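Local coordinates for fluoroacetyl-CoA-specific thioesterase-like domain-containing protein (Thermanaerovibrio acidaminovorans, PDB 3QOO) that is of unknown function but has the hot-dog fold and probably acts as an acyl-CoA thioesterase related to the fluoroacetyl-CoA-specific enzymes, at residues R16-K21 and T49-E54; H58-G63 and R119-T124; S71-L76 and P111-L116. One frame throughout, in Å; residues are numbered along the deposited sequence.

Contact 1 (R16-K21 and T49-E54); sequences RRMVKK and TQLAVE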
loop_
_atom_site.group_PDB
_atom_site.type_symbol
_atom_site.label_atom_id
_atom_site.label_comp_id
_atom_site.label_asym_id
_atom_site.label_seq_id
_atom_site.Cartn_x
_atom_site.Cartn_y
_atom_site.Cartn_z
ATOM N N ARG A 16 16.502 -9.565 1.951
ATOM C CA ARG A 16 16.010 -10.670 1.153
ATOM C C ARG A 16 15.475 -10.127 -0.164
ATOM O O ARG A 16 15.105 -8.941 -0.288
ATOM C CB ARG A 16 14.931 -11.462 1.906
ATOM C CG ARG A 16 15.463 -12.199 3.150
ATOM C CD ARG A 16 14.354 -13.025 3.802
ATOM N NE ARG A 16 14.189 -14.281 3.081
ATOM C CZ ARG A 16 14.804 -15.424 3.393
ATOM N NH1 ARG A 16 15.623 -15.502 4.446
ATOM N NH2 ARG A 16 14.602 -16.506 2.646
ATOM N N ARG A 17 15.419 -11.017 -1.147
ATOM C CA ARG A 17 14.927 -10.700 -2.467
ATOM C C ARG A 17 13.923 -11.695 -2.899
ATOM O O ARG A 17 14.006 -12.867 -2.528
ATOM C CB ARG A 17 16.051 -10.714 -3.466
ATOM C CG ARG A 17 16.855 -9.527 -3.535
ATOM C CD ARG A 17 17.783 -9.581 -4.713
ATOM N NE ARG A 17 18.320 -8.297 -4.977
ATOM C CZ ARG A 17 19.175 -8.013 -5.933
ATOM N NH1 ARG A 17 19.668 -8.978 -6.701
ATOM N NH2 ARG A 17 19.573 -6.752 -6.080
HETATM N N MSE A 18 13.018 -11.266 -3.767
HETATM C CA MSE A 18 12.235 -12.196 -4.562
HETATM C C MSE A 18 11.862 -11.576 -5.883
HETATM O O MSE A 18 11.862 -10.361 -6.024
HETATM C CB MSE A 18 10.997 -12.655 -3.801
HETATM C CG MSE A 18 10.017 -11.573 -3.553
HETATM SE SE MSE A 18 8.382 -12.113 -2.621
HETATM C CE MSE A 18 7.564 -12.977 -4.064
ATOM N N VAL A 19 11.501 -12.434 -6.819
ATOM C CA VAL A 19 11.068 -12.048 -8.142
ATOM C C VAL A 19 9.583 -12.323 -8.259
ATOM O O VAL A 19 9.094 -13.401 -7.921
ATOM C CB VAL A 19 11.836 -12.755 -9.279
ATOM C CG1 VAL A 19 11.415 -12.212 -10.643
ATOM C CG2 VAL A 19 13.330 -12.640 -9.042
ATOM N N LYS A 20 8.863 -11.297 -8.695
ATOM C CA LYS A 20 7.431 -11.335 -8.779
ATOM C C LYS A 20 7.044 -11.098 -10.231
ATOM O O LYS A 20 7.410 -10.055 -10.775
ATOM C CB LYS A 20 6.906 -10.214 -7.865
ATOM C CG LYS A 20 5.509 -9.835 -7.991
ATOM C CD LYS A 20 4.562 -10.863 -7.504
ATOM C CE LYS A 20 3.148 -10.346 -7.692
ATOM N NZ LYS A 20 2.100 -11.342 -7.301
ATOM N N LYS A 21 6.276 -12.006 -10.834
ATOM C CA LYS A 21 5.752 -11.798 -12.183
ATOM C C LYS A 21 4.458 -10.981 -12.100
ATOM O O LYS A 21 3.558 -11.268 -11.298
ATOM C CB LYS A 21 5.466 -13.118 -12.920
ATOM C CG LYS A 21 5.352 -12.873 -14.433
ATOM C CD LYS A 21 5.322 -14.093 -15.246
ATOM C CE LYS A 21 6.552 -14.877 -15.068
ATOM N NZ LYS A 21 7.678 -14.444 -15.924
ATOM N N THR A 49 5.576 -6.266 1.998
ATOM C CA THR A 49 5.123 -6.865 3.250
ATOM C C THR A 49 5.583 -8.334 3.325
ATOM O O THR A 49 6.101 -8.790 4.346
ATOM C CB THR A 49 3.611 -6.777 3.412
ATOM O OG1 THR A 49 3.266 -5.399 3.523
ATOM C CG2 THR A 49 3.172 -7.525 4.642
ATOM N N GLN A 50 5.365 -9.073 2.250
ATOM C CA GLN A 50 5.759 -10.473 2.221
ATOM C C GLN A 50 7.237 -10.653 2.528
ATOM O O GLN A 50 7.605 -11.505 3.354
ATOM C CB GLN A 50 5.449 -11.092 0.854
ATOM C CG GLN A 50 5.870 -12.548 0.786
ATOM C CD GLN A 50 5.587 -13.197 -0.528
ATOM O OE1 GLN A 50 4.851 -12.647 -1.341
ATOM N NE2 GLN A 50 6.113 -14.407 -0.728
ATOM N N LEU A 51 8.075 -9.868 1.880
ATOM C CA LEU A 51 9.515 -9.968 2.131
ATOM C C LEU A 51 9.903 -9.512 3.515
ATOM O O LEU A 51 10.764 -10.129 4.134
ATOM C CB LEU A 51 10.298 -9.177 1.101
ATOM C CG LEU A 51 10.619 -9.886 -0.186
ATOM C CD1 LEU A 51 11.332 -8.945 -1.120
ATOM C CD2 LEU A 51 11.426 -11.114 0.060
ATOM N N ALA A 52 9.287 -8.446 4.021
ATOM C CA ALA A 52 9.617 -7.971 5.352
ATOM C C ALA A 52 9.296 -9.059 6.370
ATOM O O ALA A 52 10.072 -9.289 7.299
ATOM C CB ALA A 52 8.834 -6.688 5.643
ATOM N N VAL A 53 8.156 -9.717 6.208
ATOM C CA VAL A 53 7.792 -10.792 7.122
ATOM C C VAL A 53 8.793 -11.941 6.981
ATOM O O VAL A 53 9.203 -12.549 7.994
ATOM C CB VAL A 53 6.350 -11.275 6.845
ATOM C CG1 VAL A 53 6.023 -12.562 7.594
ATOM C CG2 VAL A 53 5.339 -10.206 7.236
ATOM N N GLU A 54 9.198 -12.281 5.762
ATOM C CA GLU A 54 10.221 -13.319 5.546
ATOM C C GLU A 54 11.572 -12.989 6.177
ATOM O O GLU A 54 12.310 -13.898 6.544
ATOM C CB GLU A 54 10.375 -13.632 4.043
ATOM C CG GLU A 54 9.163 -14.380 3.492
ATOM C CD GLU A 54 9.200 -14.655 2.007
ATOM O OE1 GLU A 54 10.285 -14.441 1.389
ATOM O OE2 GLU A 54 8.125 -15.095 1.482
#

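Contact 2 (H58-G63 and R119-T124); sequences HKLPEG and RVVVST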
loop_
_atom_site.group_PDB
_atom_site.type_symbol
_atom_site.label_atom_id
_atom_site.label_comp_id
_atom_site.label_asym_id
_atom_site.label_seq_id
_atom_site.Cartn_x
_atom_site.Cartn_y
_atom_site.Cartn_z
ATOM N N HIS A 58 10.873 -15.216 11.322
ATOM C CA HIS A 58 11.554 -16.464 11.682
ATOM C C HIS A 58 12.703 -16.203 12.655
ATOM O O HIS A 58 13.205 -17.143 13.265
ATOM C CB HIS A 58 11.990 -17.262 10.444
ATOM C CG HIS A 58 13.141 -16.659 9.703
ATOM N ND1 HIS A 58 12.985 -15.633 8.786
ATOM C CD2 HIS A 58 14.465 -16.958 9.713
ATOM C CE1 HIS A 58 14.172 -15.321 8.287
ATOM N NE2 HIS A 58 15.083 -16.126 8.819
ATOM N N LYS A 59 13.138 -14.956 12.782
ATOM C CA LYS A 59 14.168 -14.569 13.737
ATOM C C LYS A 59 13.619 -14.209 15.105
ATOM O O LYS A 59 14.416 -13.969 16.024
ATOM C CB LYS A 59 14.985 -13.397 13.189
ATOM C CG LYS A 59 15.655 -13.657 11.850
ATOM C CD LYS A 59 16.678 -14.733 11.907
ATOM C CE LYS A 59 17.822 -14.387 12.847
ATOM N NZ LYS A 59 18.920 -15.379 12.722
ATOM N N LEU A 60 12.288 -14.229 15.262
ATOM C CA LEU A 60 11.650 -13.939 16.528
ATOM C C LEU A 60 11.356 -15.213 17.281
ATOM O O LEU A 60 11.010 -16.202 16.678
ATOM C CB LEU A 60 10.331 -13.163 16.306
ATOM C CG LEU A 60 10.480 -11.848 15.559
ATOM C CD1 LEU A 60 9.090 -11.287 15.250
ATOM C CD2 LEU A 60 11.291 -10.896 16.397
ATOM N N PRO A 61 11.432 -15.155 18.617
ATOM C CA PRO A 61 11.170 -16.352 19.389
ATOM C C PRO A 61 9.715 -16.731 19.409
ATOM O O PRO A 61 8.841 -15.898 19.100
ATOM C CB PRO A 61 11.647 -15.969 20.788
ATOM C CG PRO A 61 11.588 -14.542 20.858
ATOM C CD PRO A 61 11.832 -14.024 19.465
ATOM N N GLU A 62 9.445 -17.960 19.807
ATOM C CA GLU A 62 8.099 -18.501 19.879
ATOM C C GLU A 62 7.187 -17.566 20.644
ATOM O O GLU A 62 7.513 -17.111 21.753
ATOM C CB GLU A 62 8.140 -19.881 20.551
ATOM C CG GLU A 62 6.820 -20.685 20.562
ATOM C CD GLU A 62 6.963 -21.961 21.424
ATOM O OE1 GLU A 62 7.527 -21.837 22.526
ATOM O OE2 GLU A 62 6.514 -23.061 21.004
ATOM N N GLY A 63 6.031 -17.271 20.048
ATOM C CA GLY A 63 5.041 -16.392 20.654
ATOM C C GLY A 63 5.076 -14.967 20.185
ATOM O O GLY A 63 4.256 -14.172 20.654
ATOM N N ARG A 119 7.712 -2.008 10.945
ATOM C CA ARG A 119 6.979 -3.116 11.576
ATOM C C ARG A 119 7.313 -3.143 13.076
ATOM O O ARG A 119 8.416 -2.748 13.484
ATOM C CB ARG A 119 7.369 -4.459 10.932
ATOM C CG ARG A 119 7.109 -4.492 9.438
ATOM C CD ARG A 119 7.261 -5.870 8.799
ATOM N NE ARG A 119 6.265 -6.821 9.269
ATOM C CZ ARG A 119 5.003 -6.869 8.857
ATOM N NH1 ARG A 119 4.550 -6.062 7.872
ATOM N NH2 ARG A 119 4.174 -7.739 9.425
ATOM N N VAL A 120 6.352 -3.591 13.864
ATOM C CA VAL A 120 6.484 -3.709 15.307
ATOM C C VAL A 120 6.460 -5.179 15.700
ATOM O O VAL A 120 5.722 -5.970 15.134
ATOM C CB VAL A 120 5.397 -2.891 16.078
ATOM C CG1 VAL A 120 3.960 -3.380 15.771
ATOM C CG2 VAL A 120 5.646 -2.900 17.581
ATOM N N VAL A 121 7.296 -5.546 16.675
ATOM C CA VAL A 121 7.272 -6.882 17.209
ATOM C C VAL A 121 6.259 -6.966 18.332
ATOM O O VAL A 121 6.267 -6.120 19.251
ATOM C CB VAL A 121 8.674 -7.312 17.707
ATOM C CG1 VAL A 121 8.571 -8.665 18.411
ATOM C CG2 VAL A 121 9.623 -7.300 16.575
ATOM N N VAL A 122 5.352 -7.942 18.238
ATOM C CA VAL A 122 4.273 -8.081 19.190
ATOM C C VAL A 122 4.233 -9.524 19.687
ATOM O O VAL A 122 4.637 -10.435 18.981
ATOM C CB VAL A 122 2.880 -7.702 18.540
ATOM C CG1 VAL A 122 2.858 -6.297 17.921
ATOM C CG2 VAL A 122 2.443 -8.725 17.488
ATOM N N SER A 123 3.682 -9.691 20.888
ATOM C CA SER A 123 3.241 -10.970 21.394
ATOM C C SER A 123 1.933 -11.358 20.713
ATOM O O SER A 123 0.992 -10.563 20.684
ATOM C CB SER A 123 2.963 -10.842 22.886
ATOM O OG SER A 123 2.126 -11.874 23.347
ATOM N N THR A 124 1.865 -12.553 20.150
ATOM C CA THR A 124 0.648 -13.029 19.489
ATOM C C THR A 124 -0.496 -13.059 20.516
ATOM O O THR A 124 -1.634 -12.744 20.189
ATOM C CB THR A 124 0.833 -14.404 18.819
ATOM O OG1 THR A 124 1.111 -15.353 19.822
ATOM C CG2 THR A 124 1.973 -14.344 17.837
HETATM O O HOH W 1 2.370 -14.871 22.522
#

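Contact 3 (S71-L76 and P111-L116); sequences SEVHNL and PVATGL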
loop_
_atom_site.group_PDB
_atom_site.type_symbol
_atom_site.label_atom_id
_atom_site.label_comp_id
_atom_site.label_asym_id
_atom_site.label_seq_id
_atom_site.Cartn_x
_atom_site.Cartn_y
_atom_site.Cartn_z
ATOM N N SER A 71 3.581 2.106 6.007
ATOM C CA SER A 71 4.182 1.798 4.712
ATOM C C SER A 71 4.133 2.999 3.811
ATOM O O SER A 71 3.173 3.790 3.867
ATOM C CB SER A 71 3.484 0.627 4.039
ATOM O OG SER A 71 3.701 -0.586 4.741
ATOM N N GLU A 72 5.107 3.145 2.945
ATOM C CA GLU A 72 5.153 4.172 1.908
ATOM C C GLU A 72 5.698 3.572 0.645
ATOM O O GLU A 72 6.665 2.774 0.705
ATOM C CB GLU A 72 6.025 5.335 2.367
ATOM C CG GLU A 72 6.073 6.511 1.446
ATOM C CD GLU A 72 6.710 7.743 2.031
ATOM O OE1 GLU A 72 6.874 8.720 1.214
ATOM O OE2 GLU A 72 7.174 7.686 3.245
ATOM N N VAL A 73 5.111 3.903 -0.497
ATOM C CA VAL A 73 5.579 3.462 -1.802
ATOM C C VAL A 73 5.671 4.656 -2.721
ATOM O O VAL A 73 4.752 5.490 -2.752
ATOM C CB VAL A 73 4.647 2.366 -2.409
ATOM C CG1 VAL A 73 5.087 1.976 -3.833
ATOM C CG2 VAL A 73 4.615 1.163 -1.510
ATOM N N HIS A 74 6.766 4.743 -3.465
ATOM C CA HIS A 74 6.921 5.695 -4.562
ATOM C C HIS A 74 6.980 4.936 -5.872
ATOM O O HIS A 74 7.819 4.064 -6.063
ATOM C CB HIS A 74 8.207 6.513 -4.422
ATOM C CG HIS A 74 8.277 7.336 -3.181
ATOM N ND1 HIS A 74 9.354 8.167 -2.922
ATOM C CD2 HIS A 74 7.446 7.461 -2.114
ATOM C CE1 HIS A 74 9.184 8.756 -1.747
ATOM N NE2 HIS A 74 8.025 8.354 -1.239
ATOM N N ASN A 75 6.073 5.236 -6.774
ATOM C CA ASN A 75 6.121 4.652 -8.084
ATOM C C ASN A 75 7.064 5.454 -8.928
ATOM O O ASN A 75 7.064 6.692 -8.900
ATOM C CB ASN A 75 4.743 4.616 -8.706
ATOM C CG ASN A 75 3.894 3.555 -8.095
ATOM O OD1 ASN A 75 4.190 2.374 -8.233
ATOM N ND2 ASN A 75 2.856 3.961 -7.380
ATOM N N LEU A 76 7.887 4.743 -9.666
ATOM C CA LEU A 76 8.882 5.363 -10.572
ATOM C C LEU A 76 8.567 5.124 -12.028
ATOM O O LEU A 76 8.668 6.041 -12.841
ATOM C CB LEU A 76 10.279 4.858 -10.262
ATOM C CG LEU A 76 10.708 5.051 -8.802
ATOM C CD1 LEU A 76 12.167 4.638 -8.746
ATOM C CD2 LEU A 76 10.479 6.358 -8.110
ATOM N N PRO A 111 14.680 0.648 -12.359
ATOM C CA PRO A 111 13.817 0.739 -11.184
ATOM C C PRO A 111 12.371 1.056 -11.551
ATOM O O PRO A 111 12.134 1.887 -12.441
ATOM C CB PRO A 111 14.427 1.898 -10.390
ATOM C CG PRO A 111 15.742 2.181 -10.953
ATOM C CD PRO A 111 15.773 1.649 -12.344
ATOM N N VAL A 112 11.439 0.423 -10.851
ATOM C CA VAL A 112 10.035 0.688 -11.047
ATOM C C VAL A 112 9.356 1.278 -9.802
ATOM O O VAL A 112 8.332 1.949 -9.930
ATOM C CB VAL A 112 9.264 -0.527 -11.568
ATOM C CG1 VAL A 112 9.716 -0.877 -12.981
ATOM C CG2 VAL A 112 9.384 -1.750 -10.651
ATOM N N ALA A 113 9.874 1.007 -8.607
ATOM C CA ALA A 113 9.284 1.540 -7.375
ATOM C C ALA A 113 10.300 1.471 -6.258
ATOM O O ALA A 113 11.263 0.678 -6.297
ATOM C CB ALA A 113 8.020 0.785 -6.953
ATOM N N THR A 114 10.095 2.290 -5.231
ATOM C CA THR A 114 10.819 2.227 -3.977
ATOM C C THR A 114 9.812 2.287 -2.838
ATOM O O THR A 114 8.641 2.650 -3.052
ATOM C CB THR A 114 11.825 3.350 -3.848
ATOM O OG1 THR A 114 11.187 4.594 -4.035
ATOM C CG2 THR A 114 12.986 3.154 -4.851
ATOM N N GLY A 115 10.230 1.943 -1.636
ATOM C CA GLY A 115 9.338 1.974 -0.517
ATOM C C GLY A 115 9.990 1.884 0.817
ATOM O O GLY A 115 11.218 1.695 0.901
ATOM N N LEU A 116 9.183 1.974 1.866
ATOM C CA LEU A 116 9.641 1.675 3.190
ATOM C C LEU A 116 8.485 1.081 3.979
ATOM O O LEU A 116 7.309 1.336 3.694
ATOM C CB LEU A 116 10.204 2.853 3.884
ATOM C CG LEU A 116 9.284 3.897 4.384
ATOM C CD1 LEU A 116 8.387 3.459 5.587
ATOM C CD2 LEU A 116 10.105 5.140 4.790
#

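Contact 1 (R16-K21 and T49-E54)
Leu51 and Met18 form the apolar centre where the helix of residues 49-54 lies over the edge strand of residues 16-21, the axes 8.6 Å apart. Met18, present as selenomethionine, sets its CG against Leu51 CG at 3.8 Å. The branched tip of Leu51 also spans the backbone of the strand, CD1 meeting Arg16 O and CD2 the carbonyl carbon of Arg17. A long flexible chain suits position 18: chi1 (66°) and an extended chi2 place SE 3.7 Å from Gln50 CD, the two side chains crossing at about a right angle, and the bend at chi3 (-75°) turns the methyl CE along that amide, 3.9 Å from Gln50 OE1 and NE2.

Arg16 and Glu54 meet without a bond between their charged ends: Arg16 CD rests 3.5 Å from Glu54 O, while NE stays 4.3 Å from Glu54 OE1, opposite charges too far apart for a salt bridge and probably only weakly attracted. Glu54 is instead gripped from within the helix: Gln50 NE2 donates to its OE2 (3.1 Å), which holds the amide beside Met18.

Leu51 reaches on to Phe87 of strand 84-95, the sheet neighbour of strand 15-21. Arg17 points away from the helix and bonds Thr88 of that same strand, while Gln50 packs on Arg31 of the second subunit.

Contact 2 (H58-G63 and R119-T124)
Leu60 with Val121, and Gly63 with Thr124, join the loop that leaves the central helix of the hot-dog fold to the end of strand 110-123, where the chain turns into the C-terminal helix. Leu60 meets Val121 tip to tip: its CD2 lies 4.0 Å from Val121 CG2, and both methyls of the leucine approach Val121 CG1. The torsion that sets Leu60 CG opposite its own carbonyl carbon (chi1 -58°) sends the branched end toward the strand. Two branched aliphatic residues suit this buried spot, since they fill it without bringing polar atoms that would need partners; Phe10 packs against Leu60 as well.

Further on, the loop reaches Gly63, whose positive phi of 98° glycine takes up easily because it has no beta carbon to press on the preceding carbonyl. In this conformation its own carbonyl oxygen lies at the start of helix 124-134. There it accepts a nearly straight bond from Thr124 N (2.9 Å), the donor lying 32° from the carbonyl plane. Ser123 CA makes a bent CA-H...O contact with the same oxygen, Gly63 O, at 3.4 Å.

Ser123 is the N-cap of that helix, and a short hydroxyl side chain suits the position: its OG bonds the backbone N of Leu126. The loop oxygen thus meets a helix start whose first amides have no preceding turn to bind. One water ties these groups together, donating to Gly63 O at 2.7 Å while hydrogen-bonding Ser123 OG at 3.1 Å and Thr124 OG1 at 3.0 Å.

Contact 3 (S71-L76 and P111-L116)
Glu72 and Leu116, and after them His74 and Thr114, are hydrogen-bonded pairs of an antiparallel beta sheet, the curved sheet that wraps the central helix in the hot-dog fold. In each pair two backbone bonds run in opposite directions, for example Glu72 N to Leu116 O at 2.9 Å and His74 N to Thr114 O at 2.8 Å. Past the last hydrogen-bonded pair, Leu76 N still reaches Val112 O, 2.8 Å away but from 46° above the carbonyl plane, at the classic bulge that Val112 and Ala113 make against Ala105 of strand 98-107.

Val73 with Gly115, between them, and Asn75 with Ala113, just beyond His74 and Thr114, are non-hydrogen-bonded pairs. The strands come close at Gly115: its CA is 3.0 Å from Glu72 O, and a residue without a beta carbon leaves that oxygen room. The methyl of Ala113 is likewise small enough to fit beside His74 O, 3.4 Å from its CB. This face of the sheet looks to helix 41-56, where Phe44 touches both Asn75 and Ala113 and Thr41 OG1 bonds Asn75 ND2.

On the other face, Leu116 CG packs on Glu72 CB, and Thr114 OG1 sits near His74 CB. Leu76 extends the apolar contact at the sheet end by setting CD1 3.9 Å from Pro111 CB. Farther out, residues 71-74 pair antiparallel with a strand of the second subunit, so the sheet continues through the dimer.

The carboxylate of Glu72, carried out on an extended chain, also fixes the imidazole of His74: NE2 donates to OE1 at 2.7 Å, with OE1 in the ring plane but the nitrogen above the carboxylate plane.

All three contacts reach the same sheet, five strands within this chain. Contact 1 and contact 2 have centres about 18 Å apart and touch mainly through Arg119, whose side chain packs against Thr49, Ala52 and Val53, with Val53 CG2 3.5 Å from Arg119 NH2. Contact 3 is nested within the chain loop that contact 2 closes; they share strand 110-123, yet their centres stand about 26 Å apart. Contacts 1 and 3, about 14 Å between centres, both reach the second subunit. In hot-dog thioesterases active sites generally lie at such an interface, though none is established here. The sodium ion, bound by Ser23 and Ser25, is about 11 Å from the Gln50 side chain.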